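Local atomic coordinates of dual specificity protein phosphatase 8 (Homo sapiens, PDB entry 4JMK), a protein that probably dephosphorylates phosphotyrosine, phosphoserine and phosphothreonine residues of proteins, and so probably restrains mitogen-activated protein kinases, through the dual specificity catalytic domain present here. Residues Asp57-Asp68 with Asn128-Tyr138; Gln15-Met24 with Ser38-Cys46. The protein carries 1 engineered substitution. All blocks are in the same frame, centred on the assembly; numbering follows the deposited sequence.

Contact 1 (Asp57-Asp68 with Asn128-Tyr138)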
loop_
_atom_site.group_PDB
_atom_site.type_symbol
_atom_site.label_atom_id
_atom_site.label_comp_id
_atom_site.label_asym_id
_atom_site.label_seq_id
_atom_site.Cartn_x
_atom_site.Cartn_y
_atom_site.Cartn_z
ATOM N N ASP A 57 6.304 3.103 12.346
ATOM C CA ASP A 57 5.210 2.206 12.737
ATOM C C ASP A 57 4.850 2.359 14.214
ATOM O O ASP A 57 5.396 1.653 15.064
ATOM C CB ASP A 57 5.564 0.741 12.449
ATOM C CG ASP A 57 4.412 -0.209 12.745
ATOM O OD1 ASP A 57 3.262 0.094 12.345
ATOM O OD2 ASP A 57 4.654 -1.260 13.378
ATOM N N ASN A 58 3.935 3.274 14.524
ATOM C CA ASN A 58 3.571 3.502 15.922
ATOM C C ASN A 58 2.142 3.980 16.103
ATOM O O ASN A 58 1.403 4.131 15.135
ATOM C CB ASN A 58 4.558 4.453 16.621
ATOM C CG ASN A 58 4.510 5.870 16.066
ATOM O OD1 ASN A 58 3.469 6.529 16.091
ATOM N ND2 ASN A 58 5.650 6.354 15.585
ATOM N N TYR A 59 1.760 4.232 17.354
ATOM C CA TYR A 59 0.363 4.539 17.656
ATOM C C TYR A 59 -0.019 6.004 17.423
ATOM O O TYR A 59 -1.194 6.361 17.483
ATOM C CB TYR A 59 -0.015 4.056 19.066
ATOM C CG TYR A 59 -0.249 2.552 19.143
ATOM C CD1 TYR A 59 0.762 1.686 19.556
ATOM C CD2 TYR A 59 -1.480 2.000 18.787
ATOM C CE1 TYR A 59 0.549 0.310 19.619
ATOM C CE2 TYR A 59 -1.701 0.626 18.844
ATOM C CZ TYR A 59 -0.685 -0.213 19.260
ATOM O OH TYR A 59 -0.910 -1.575 19.314
ATOM N N CYS A 60 0.966 6.842 17.115
ATOM C CA CYS A 60 0.700 8.262 16.909
ATOM C C CYS A 60 1.049 8.747 15.507
ATOM O O CYS A 60 0.743 9.888 15.154
ATOM C CB CYS A 60 1.445 9.095 17.955
ATOM S SG CYS A 60 1.138 8.563 19.645
ATOM N N GLU A 61 1.690 7.896 14.711
ATOM C CA GLU A 61 2.064 8.289 13.363
ATOM C C GLU A 61 0.819 8.466 12.504
ATOM O O GLU A 61 -0.222 7.833 12.710
ATOM C CB GLU A 61 3.016 7.274 12.730
ATOM C CG GLU A 61 3.501 7.645 11.340
ATOM C CD GLU A 61 4.493 8.793 11.339
ATOM O OE1 GLU A 61 5.705 8.516 11.416
ATOM O OE2 GLU A 61 4.070 9.966 11.252
ATOM N N LYS A 62 0.944 9.334 11.518
ATOM C CA LYS A 62 -0.205 9.753 10.761
ATOM C C LYS A 62 -0.043 9.392 9.261
ATOM O O LYS A 62 0.885 9.857 8.576
ATOM C CB LYS A 62 -0.399 11.241 11.049
ATOM C CG LYS A 62 -1.810 11.748 10.931
ATOM C CD LYS A 62 -1.766 13.116 10.255
ATOM C CE LYS A 62 -0.704 13.113 9.150
ATOM N NZ LYS A 62 -0.739 11.888 8.278
ATOM N N LEU A 63 -0.927 8.534 8.764
ATOM C CA LEU A 63 -0.810 7.962 7.423
ATOM C C LEU A 63 -1.859 8.590 6.489
ATOM O O LEU A 63 -1.717 8.559 5.267
ATOM C CB LEU A 63 -1.031 6.444 7.519
ATOM C CG LEU A 63 -1.154 5.554 6.281
ATOM C CD1 LEU A 63 0.004 5.762 5.325
ATOM C CD2 LEU A 63 -1.247 4.082 6.690
ATOM N N LEU A 64 -2.913 9.155 7.073
ATOM C CA LEU A 64 -4.097 9.617 6.319
ATOM C C LEU A 64 -3.913 10.453 5.024
ATOM O O LEU A 64 -4.470 10.078 3.965
ATOM C CB LEU A 64 -5.102 10.312 7.246
ATOM C CG LEU A 64 -6.407 9.584 7.534
ATOM C CD1 LEU A 64 -7.236 10.387 8.532
ATOM C CD2 LEU A 64 -7.183 9.359 6.246
ATOM N N PRO A 65 -3.143 11.569 5.086
ATOM C CA PRO A 65 -2.903 12.453 3.948
ATOM C C PRO A 65 -1.910 11.905 2.978
ATOM O O PRO A 65 -1.604 12.615 2.032
ATOM C CB PRO A 65 -2.260 13.679 4.586
ATOM C CG PRO A 65 -1.530 13.109 5.704
ATOM C CD PRO A 65 -2.504 12.129 6.266
ATOM N N TRP A 66 -1.375 10.710 3.207
ATOM C CA TRP A 66 -0.494 10.082 2.222
ATOM C C TRP A 66 -1.258 9.081 1.387
ATOM O O TRP A 66 -0.739 8.592 0.394
ATOM C CB TRP A 66 0.655 9.352 2.922
ATOM C CG TRP A 66 1.662 10.272 3.528
ATOM C CD1 TRP A 66 1.846 10.537 4.856
ATOM C CD2 TRP A 66 2.645 11.041 2.824
ATOM N NE1 TRP A 66 2.880 11.434 5.021
ATOM C CE2 TRP A 66 3.385 11.760 3.788
ATOM C CE3 TRP A 66 2.968 11.197 1.473
ATOM C CZ2 TRP A 66 4.437 12.616 3.438
ATOM C CZ3 TRP A 66 4.004 12.048 1.129
ATOM C CH2 TRP A 66 4.727 12.746 2.107
ATOM N N LEU A 67 -2.485 8.767 1.793
ATOM C CA LEU A 67 -3.230 7.684 1.147
ATOM C C LEU A 67 -3.609 8.003 -0.297
ATOM O O LEU A 67 -3.392 7.191 -1.188
ATOM C CB LEU A 67 -4.468 7.296 1.972
ATOM C CG LEU A 67 -4.141 6.625 3.312
ATOM C CD1 LEU A 67 -5.416 6.309 4.121
ATOM C CD2 LEU A 67 -3.312 5.363 3.079
ATOM N N ASP A 68 -4.150 9.188 -0.546
ATOM C CA ASP A 68 -4.532 9.525 -1.913
ATOM C C ASP A 68 -3.336 9.548 -2.882
ATOM O O ASP A 68 -3.455 9.085 -4.018
ATOM C CB ASP A 68 -5.317 10.840 -1.953
ATOM C CG ASP A 68 -6.790 10.658 -1.578
ATOM O OD1 ASP A 68 -7.357 9.554 -1.793
ATOM O OD2 ASP A 68 -7.385 11.634 -1.083
ATOM N N ASN A 128 -1.188 -1.950 13.160
ATOM C CA ASN A 128 -1.451 -1.428 14.489
ATOM C C ASN A 128 -2.787 -0.682 14.468
ATOM O O ASN A 128 -3.265 -0.243 13.406
ATOM C CB ASN A 128 -0.309 -0.554 14.979
ATOM C CG ASN A 128 -0.609 0.911 14.850
ATOM O OD1 ASN A 128 -0.883 1.591 15.836
ATOM N ND2 ASN A 128 -0.560 1.412 13.631
ATOM N N PHE A 129 -3.414 -0.592 15.626
ATOM C CA PHE A 129 -4.782 -0.087 15.701
ATOM C C PHE A 129 -4.900 1.349 15.203
ATOM O O PHE A 129 -5.928 1.740 14.643
ATOM C CB PHE A 129 -5.279 -0.164 17.142
ATOM C CG PHE A 129 -5.451 -1.569 17.644
ATOM C CD1 PHE A 129 -5.034 -1.919 18.921
ATOM C CD2 PHE A 129 -6.055 -2.531 16.850
ATOM C CE1 PHE A 129 -5.205 -3.213 19.395
ATOM C CE2 PHE A 129 -6.226 -3.821 17.315
ATOM C CZ PHE A 129 -5.799 -4.165 18.587
ATOM N N ASN A 130 -3.863 2.141 15.450
ATOM C CA ASN A 130 -3.840 3.525 14.990
ATOM C C ASN A 130 -4.032 3.604 13.464
ATOM O O ASN A 130 -4.833 4.404 12.967
ATOM C CB ASN A 130 -2.536 4.193 15.453
ATOM C CG ASN A 130 -2.287 5.540 14.792
ATOM O OD1 ASN A 130 -3.149 6.421 14.806
ATOM N ND2 ASN A 130 -1.099 5.705 14.209
ATOM N N PHE A 131 -3.317 2.766 12.715
ATOM C CA PHE A 131 -3.471 2.746 11.253
ATOM C C PHE A 131 -4.824 2.212 10.816
ATOM O O PHE A 131 -5.444 2.739 9.880
ATOM C CB PHE A 131 -2.340 1.940 10.588
ATOM C CG PHE A 131 -0.984 2.559 10.761
ATOM C CD1 PHE A 131 0.161 1.776 10.717
ATOM C CD2 PHE A 131 -0.857 3.930 10.986
ATOM C CE1 PHE A 131 1.417 2.351 10.899
ATOM C CE2 PHE A 131 0.400 4.514 11.161
ATOM C CZ PHE A 131 1.535 3.722 11.117
ATOM N N LEU A 132 -5.303 1.170 11.487
ATOM C CA LEU A 132 -6.629 0.640 11.168
ATOM C C LEU A 132 -7.735 1.694 11.372
ATOM O O LEU A 132 -8.668 1.793 10.570
ATOM C CB LEU A 132 -6.918 -0.626 11.993
ATOM C CG LEU A 132 -6.169 -1.891 11.589
ATOM C CD1 LEU A 132 -6.531 -3.038 12.522
ATOM C CD2 LEU A 132 -6.495 -2.249 10.133
ATOM N N GLY A 133 -7.620 2.489 12.435
ATOM C CA GLY A 133 -8.571 3.567 12.668
ATOM C C GLY A 133 -8.526 4.645 11.592
ATOM O O GLY A 133 -9.565 5.195 11.208
ATOM N N GLN A 134 -7.327 4.959 11.103
ATOM C CA GLN A 134 -7.191 5.914 10.005
ATOM C C GLN A 134 -7.857 5.397 8.730
ATOM O O GLN A 134 -8.400 6.182 7.956
ATOM C CB GLN A 134 -5.719 6.301 9.800
ATOM C CG GLN A 134 -5.166 7.116 10.973
ATOM C CD GLN A 134 -3.669 7.373 10.894
ATOM O OE1 GLN A 134 -3.142 7.749 9.845
ATOM N NE2 GLN A 134 -2.975 7.183 12.016
ATOM N N LEU A 135 -7.863 4.079 8.522
ATOM C CA LEU A 135 -8.681 3.485 7.454
ATOM C C LEU A 135 -10.171 3.781 7.605
ATOM O O LEU A 135 -10.854 4.096 6.621
ATOM C CB LEU A 135 -8.506 1.963 7.411
ATOM C CG LEU A 135 -7.197 1.377 6.931
ATOM C CD1 LEU A 135 -7.307 -0.142 6.953
ATOM C CD2 LEU A 135 -6.908 1.885 5.525
ATOM N N LEU A 136 -10.696 3.637 8.817
ATOM C CA LEU A 136 -12.089 4.008 9.069
ATOM C C LEU A 136 -12.355 5.459 8.687
ATOM O O LEU A 136 -13.377 5.756 8.058
ATOM C CB LEU A 136 -12.478 3.811 10.539
ATOM C CG LEU A 136 -13.163 2.517 10.962
ATOM C CD1 LEU A 136 -13.980 2.703 12.251
ATOM C CD2 LEU A 136 -14.033 1.989 9.859
ATOM N N GLU A 137 -11.466 6.365 9.093
ATOM C CA GLU A 137 -11.657 7.796 8.814
ATOM C C GLU A 137 -11.526 8.067 7.327
ATOM O O GLU A 137 -12.213 8.931 6.789
ATOM C CB GLU A 137 -10.647 8.665 9.571
ATOM C CG GLU A 137 -11.180 9.319 10.838
ATOM C CD GLU A 137 -12.493 10.036 10.626
ATOM O OE1 GLU A 137 -13.529 9.470 11.004
ATOM O OE2 GLU A 137 -12.501 11.162 10.086
ATOM N N TYR A 138 -10.636 7.331 6.670
ATOM C CA TYR A 138 -10.460 7.476 5.227
ATOM C C TYR A 138 -11.744 7.065 4.517
ATOM O O TYR A 138 -12.220 7.764 3.613
ATOM C CB TYR A 138 -9.264 6.640 4.757
ATOM C CG TYR A 138 -8.934 6.785 3.281
ATOM C CD1 TYR A 138 -8.609 8.025 2.742
ATOM C CD2 TYR A 138 -8.932 5.675 2.433
ATOM C CE1 TYR A 138 -8.303 8.162 1.386
ATOM C CE2 TYR A 138 -8.628 5.803 1.075
ATOM C CZ TYR A 138 -8.316 7.051 0.569
ATOM O OH TYR A 138 -8.002 7.198 -0.766
#
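N130 and Q134, one turn apart on helix 129-148, carry the polar half of the contact by presenting their side-chain amides to the backbone of N58-L64. N130 ND2 divides its two hydrogens between N58 O, at 3.1 Å, and E61 O, at 2.7 Å, the latter met on a lone pair in the carbonyl plane. E61 O takes a second bond from Q134 NE2, 2.9 Å away. With CG beside its backbone N (chi1 -68°) and the chain extended beyond, Q134 also brings OE1 2.6 Å from L63 N; L64 N adds a weak bond to the same oxygen. The other hydrogen of Q134 NE2 goes to N130 OD1 from above that carbonyl's plane, tying the two amides together. Y138 OH donates to D68 OD1 at 2.6 Å, on the syn side but tilted out of the carboxylate plane.

Polar atoms also meet rings. N128 OD1 stands over one face of the Y59 ring, 3.0 Å from Y59 CD2, with amide and ring planes 80° apart; this oxygen also makes the weak N-cap bond to N130 N. D57 OD1 comes within 3.3 Å of F131 CE1, although its hydrogen-bonding partner is S93 OG.

The apolar group lies farther along the helix. L67 CD1 makes a CH-pi contact 3.9 Å from the centroid of the Y138 ring, 22° off the normal, while L64 CD2 rests against Y138 CB.

Both hydrogens of each amide nitrogen are spent and three backbone groups of the irregular 58-63 chain are satisfied by side chains. The two amides thus help hold this loop, with its own Asx turn at N58, and fasten the run into helix 67-79 to the first turns of helix 129-148; its D57 end lies near S88 at the predicted active site.

Contact 2 (Gln15-Met24 with Ser38-Cys46). With SO4 (sulfate ion), chain D.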
loop_
_atom_site.group_PDB
_atom_site.type_symbol
_atom_site.label_atom_id
_atom_site.label_comp_id
_atom_site.label_asym_id
_atom_site.label_seq_id
_atom_site.Cartn_x
_atom_site.Cartn_y
_atom_site.Cartn_z
ATOM N N GLN A 15 11.058 -5.371 3.678
ATOM C CA GLN A 15 12.350 -4.832 3.264
ATOM C C GLN A 15 13.222 -5.924 2.640
ATOM O O GLN A 15 13.854 -5.707 1.603
ATOM C CB GLN A 15 13.085 -4.183 4.452
ATOM C CG GLN A 15 14.529 -3.797 4.109
ATOM C CD GLN A 15 15.209 -3.034 5.224
ATOM O OE1 GLN A 15 14.723 -1.992 5.662
ATOM N NE2 GLN A 15 16.333 -3.555 5.696
ATOM N N LYS A 16 13.247 -7.105 3.258
ATOM C CA LYS A 16 14.025 -8.210 2.701
ATOM C C LYS A 16 13.566 -8.605 1.301
ATOM O O LYS A 16 14.399 -8.935 0.465
ATOM C CB LYS A 16 14.024 -9.435 3.626
ATOM C CG LYS A 16 14.751 -9.209 4.948
ATOM C CD LYS A 16 15.076 -10.526 5.655
ATOM C CE LYS A 16 15.421 -10.296 7.129
ATOM N NZ LYS A 16 15.930 -11.533 7.800
ATOM N N ASP A 17 12.255 -8.596 1.051
ATOM C CA ASP A 17 11.732 -8.833 -0.299
ATOM C C ASP A 17 12.250 -7.812 -1.317
ATOM O O ASP A 17 12.799 -8.184 -2.362
ATOM C CB ASP A 17 10.196 -8.790 -0.311
ATOM C CG ASP A 17 9.567 -9.946 0.433
ATOM O OD1 ASP A 17 10.190 -11.026 0.487
ATOM O OD2 ASP A 17 8.439 -9.776 0.952
ATOM N N VAL A 18 12.069 -6.529 -1.022
ATOM C CA VAL A 18 12.316 -5.478 -2.011
ATOM C C VAL A 18 13.810 -5.327 -2.330
ATOM O O VAL A 18 14.177 -4.838 -3.400
ATOM C CB VAL A 18 11.717 -4.119 -1.559
ATOM C CG1 VAL A 18 12.610 -3.455 -0.508
ATOM C CG2 VAL A 18 11.526 -3.187 -2.747
ATOM N N LEU A 19 14.665 -5.778 -1.414
ATOM C CA LEU A 19 16.117 -5.679 -1.607
ATOM C C LEU A 19 16.701 -6.930 -2.260
ATOM O O LEU A 19 17.891 -6.973 -2.603
ATOM C CB LEU A 19 16.823 -5.398 -0.275
ATOM C CG LEU A 19 16.499 -4.049 0.373
ATOM C CD1 LEU A 19 17.241 -3.893 1.702
ATOM C CD2 LEU A 19 16.846 -2.908 -0.572
ATOM N N ASN A 20 15.861 -7.941 -2.438
ATOM C CA ASN A 20 16.267 -9.165 -3.118
ATOM C C ASN A 20 16.183 -8.965 -4.628
ATOM O O ASN A 20 15.113 -9.160 -5.222
ATOM C CB ASN A 20 15.352 -10.312 -2.678
ATOM C CG ASN A 20 15.810 -11.664 -3.188
ATOM O OD1 ASN A 20 16.269 -11.799 -4.323
ATOM N ND2 ASN A 20 15.666 -12.680 -2.354
ATOM N N LYS A 21 17.297 -8.578 -5.254
ATOM C CA LYS A 21 17.269 -8.214 -6.677
ATOM C C LYS A 21 16.707 -9.327 -7.547
ATOM O O LYS A 21 15.891 -9.078 -8.438
ATOM C CB LYS A 21 18.659 -7.816 -7.185
ATOM C CG LYS A 21 18.650 -7.331 -8.635
ATOM C CD LYS A 21 19.992 -6.737 -9.041
ATOM C CE LYS A 21 20.975 -7.811 -9.479
ATOM N NZ LYS A 21 20.542 -8.479 -10.762
ATOM N N ASP A 22 17.121 -10.558 -7.273
ATOM C CA ASP A 22 16.649 -11.690 -8.057
ATOM C C ASP A 22 15.145 -11.867 -7.964
ATOM O O ASP A 22 14.492 -12.126 -8.966
ATOM C CB ASP A 22 17.360 -12.971 -7.632
ATOM C CG ASP A 22 18.839 -12.937 -7.948
ATOM O OD1 ASP A 22 19.243 -12.101 -8.792
ATOM O OD2 ASP A 22 19.585 -13.738 -7.345
ATOM N N LEU A 23 14.592 -11.727 -6.763
ATOM C CA LEU A 23 13.151 -11.859 -6.588
ATOM C C LEU A 23 12.420 -10.764 -7.357
ATOM O O LEU A 23 11.413 -11.018 -8.034
ATOM C CB LEU A 23 12.802 -11.763 -5.109
ATOM C CG LEU A 23 11.329 -11.925 -4.750
ATOM C CD1 LEU A 23 10.860 -13.349 -5.056
ATOM C CD2 LEU A 23 11.104 -11.562 -3.282
ATOM N N MET A 24 12.922 -9.537 -7.236
ATOM C CA MET A 24 12.322 -8.406 -7.933
ATOM C C MET A 24 12.425 -8.556 -9.451
ATOM O O MET A 24 11.451 -8.314 -10.164
ATOM C CB MET A 24 12.960 -7.091 -7.467
ATOM C CG MET A 24 12.687 -6.778 -6.007
ATOM S SD MET A 24 11.005 -6.151 -5.750
ATOM C CE MET A 24 11.215 -4.533 -6.530
ATOM N N SER A 38 13.253 4.503 7.319
ATOM C CA SER A 38 14.577 3.890 7.453
ATOM C C SER A 38 14.945 2.925 6.333
ATOM O O SER A 38 16.124 2.726 6.062
ATOM C CB SER A 38 14.693 3.181 8.803
ATOM O OG SER A 38 13.645 2.240 8.963
ATOM N N CYS A 39 13.950 2.326 5.679
ATOM C CA CYS A 39 14.241 1.366 4.617
ATOM C C CYS A 39 14.780 2.100 3.397
ATOM O O CYS A 39 14.224 3.115 2.973
ATOM C CB CYS A 39 13.000 0.558 4.226
ATOM S SG CYS A 39 12.093 -0.214 5.609
ATOM N N PRO A 40 15.876 1.588 2.826
ATOM C CA PRO A 40 16.501 2.231 1.663
ATOM C C PRO A 40 15.779 1.895 0.358
ATOM O O PRO A 40 15.148 0.829 0.256
ATOM C CB PRO A 40 17.898 1.602 1.644
ATOM C CG PRO A 40 17.681 0.214 2.207
ATOM C CD PRO A 40 16.597 0.375 3.261
ATOM N N LYS A 41 15.859 2.791 -0.625
ATOM C CA LYS A 41 15.484 2.446 -1.997
ATOM C C LYS A 41 16.514 1.445 -2.495
ATOM O O LYS A 41 17.704 1.602 -2.204
ATOM C CB LYS A 41 15.509 3.681 -2.910
ATOM C CG LYS A 41 15.249 3.361 -4.394
ATOM C CD LYS A 41 15.132 4.605 -5.290
ATOM C CE LYS A 41 16.492 5.147 -5.705
ATOM N NZ LYS A 41 17.274 4.114 -6.449
ATOM N N PRO A 42 16.072 0.415 -3.237
ATOM C CA PRO A 42 17.049 -0.518 -3.806
ATOM C C PRO A 42 17.797 0.198 -4.917
ATOM O O PRO A 42 17.192 1.012 -5.627
ATOM C CB PRO A 42 16.175 -1.626 -4.412
ATOM C CG PRO A 42 14.791 -1.424 -3.835
ATOM C CD PRO A 42 14.688 0.046 -3.588
ATOM N N ASP A 43 19.083 -0.087 -5.065
ATOM C CA ASP A 43 19.904 0.607 -6.055
ATOM C C ASP A 43 19.404 0.369 -7.468
ATOM O O ASP A 43 19.589 1.214 -8.359
ATOM C CB ASP A 43 21.358 0.143 -5.948
ATOM C CG ASP A 43 22.088 0.807 -4.807
ATOM O OD1 ASP A 43 23.332 0.938 -4.885
ATOM O OD2 ASP A 43 21.412 1.203 -3.834
ATOM N N PHE A 44 18.770 -0.785 -7.666
ATOM C CA PHE A 44 18.334 -1.215 -8.992
ATOM C C PHE A 44 16.973 -0.667 -9.424
ATOM O O PHE A 44 16.479 -1.006 -10.508
ATOM C CB PHE A 44 18.361 -2.750 -9.097
ATOM C CG PHE A 44 17.580 -3.457 -8.013
ATOM C CD1 PHE A 44 16.205 -3.655 -8.140
ATOM C CD2 PHE A 44 18.222 -3.940 -6.884
ATOM C CE1 PHE A 44 15.482 -4.318 -7.151
ATOM C CE2 PHE A 44 17.511 -4.602 -5.892
ATOM C CZ PHE A 44 16.142 -4.793 -6.026
ATOM N N ILE A 45 16.381 0.188 -8.588
ATOM C CA ILE A 45 15.091 0.815 -8.889
ATOM C C ILE A 45 15.284 2.274 -9.328
ATOM O O ILE A 45 16.042 3.015 -8.697
ATOM C CB ILE A 45 14.144 0.785 -7.649
ATOM C CG1 ILE A 45 13.763 -0.657 -7.281
ATOM C CG2 ILE A 45 12.900 1.612 -7.906
ATOM C CD1 ILE A 45 13.026 -1.438 -8.416
ATOM N N CYS A 46 14.588 2.681 -10.396
ATOM C CA CYS A 46 14.655 4.059 -10.924
ATOM C C CYS A 46 13.934 5.068 -10.059
ATOM O O CYS A 46 12.828 4.804 -9.576
ATOM C CB CYS A 46 14.022 4.116 -12.319
ATOM S SG CYS A 46 14.875 3.101 -13.510
HETATM S S SO4 D . 11.279 4.124 10.713
HETATM O O1 SO4 D . 12.693 4.452 10.854
HETATM O O2 SO4 D . 10.499 5.309 11.064
HETATM O O3 SO4 D . 10.955 3.032 11.631
HETATM O O4 SO4 D . 10.985 3.724 9.338
#
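F44 has CG between its backbone N and carbonyl carbon (chi1 54°), which stands the ring up against segment 15-24, and K21, whose CG is anti to its N (chi1 -176°), runs its methylenes across that ring. The result is a CH-pi contact: K21 CG lies 4.0 Å from the F44 ring centroid and close to its normal. P42 CB covers the opposite face, so the ring is sandwiched between a lysine chain and a proline. M24 adds a further apolar contact, its CB 3.8 Å from F44 CE1.

V18 O approaches the same ring obliquely, 3.3 Å from F44 CZ, and is buried without any hydrogen-bonding partner in the model. Beside it, V18 CG2 meets P42 CG at 3.9 Å, and L19 sets one methyl against each of two prolines, CD1 on P40 CG and CD2 on P42 CB. Q15, fully extended, carries OE1 to 3.2 Å from C39 SG.

Segment 38-46 owes its shape partly to its own bonds. A type I turn spans P42-I45, and K41 NZ grips both I45 O, at 2.8 Å, and P42 O; I45 N reaches P42 O from the other face of its plane. At the opposite end, S38 N donates to sulfate O4 at 3.1 Å, an ion also held by N37 N and R94 NH1.

Topologically, this loop crosses from strand 29-34 to strand 50-52 in the central mixed sheet of the protein-tyrosine phosphatase fold, packing beside helices 15-18 and 21-26, with the C39 side chain at its near end about 5 Å from that of S88.

The two contacts lie in one catalytic domain, with centres 25 Å and nearest atoms about 8 Å apart. Both have one end near S88, an engineered residue at the predicted phosphocysteine position: the D57 side chain of contact 1 is about 7 Å from the S88 side chain, and that of C39 in contact 2 about 5 Å. R94, the arginine of the family's HCX5R signature, connects them indirectly, since its side chain touches D57 and F131 while its NH1 binds the sulfate held by S38. A different sulfate lies about 4 Å from the D57 side chain. The sulfates probably come from the crystallisation liquor, though such ions often mark anion pockets, here possibly for phosphate.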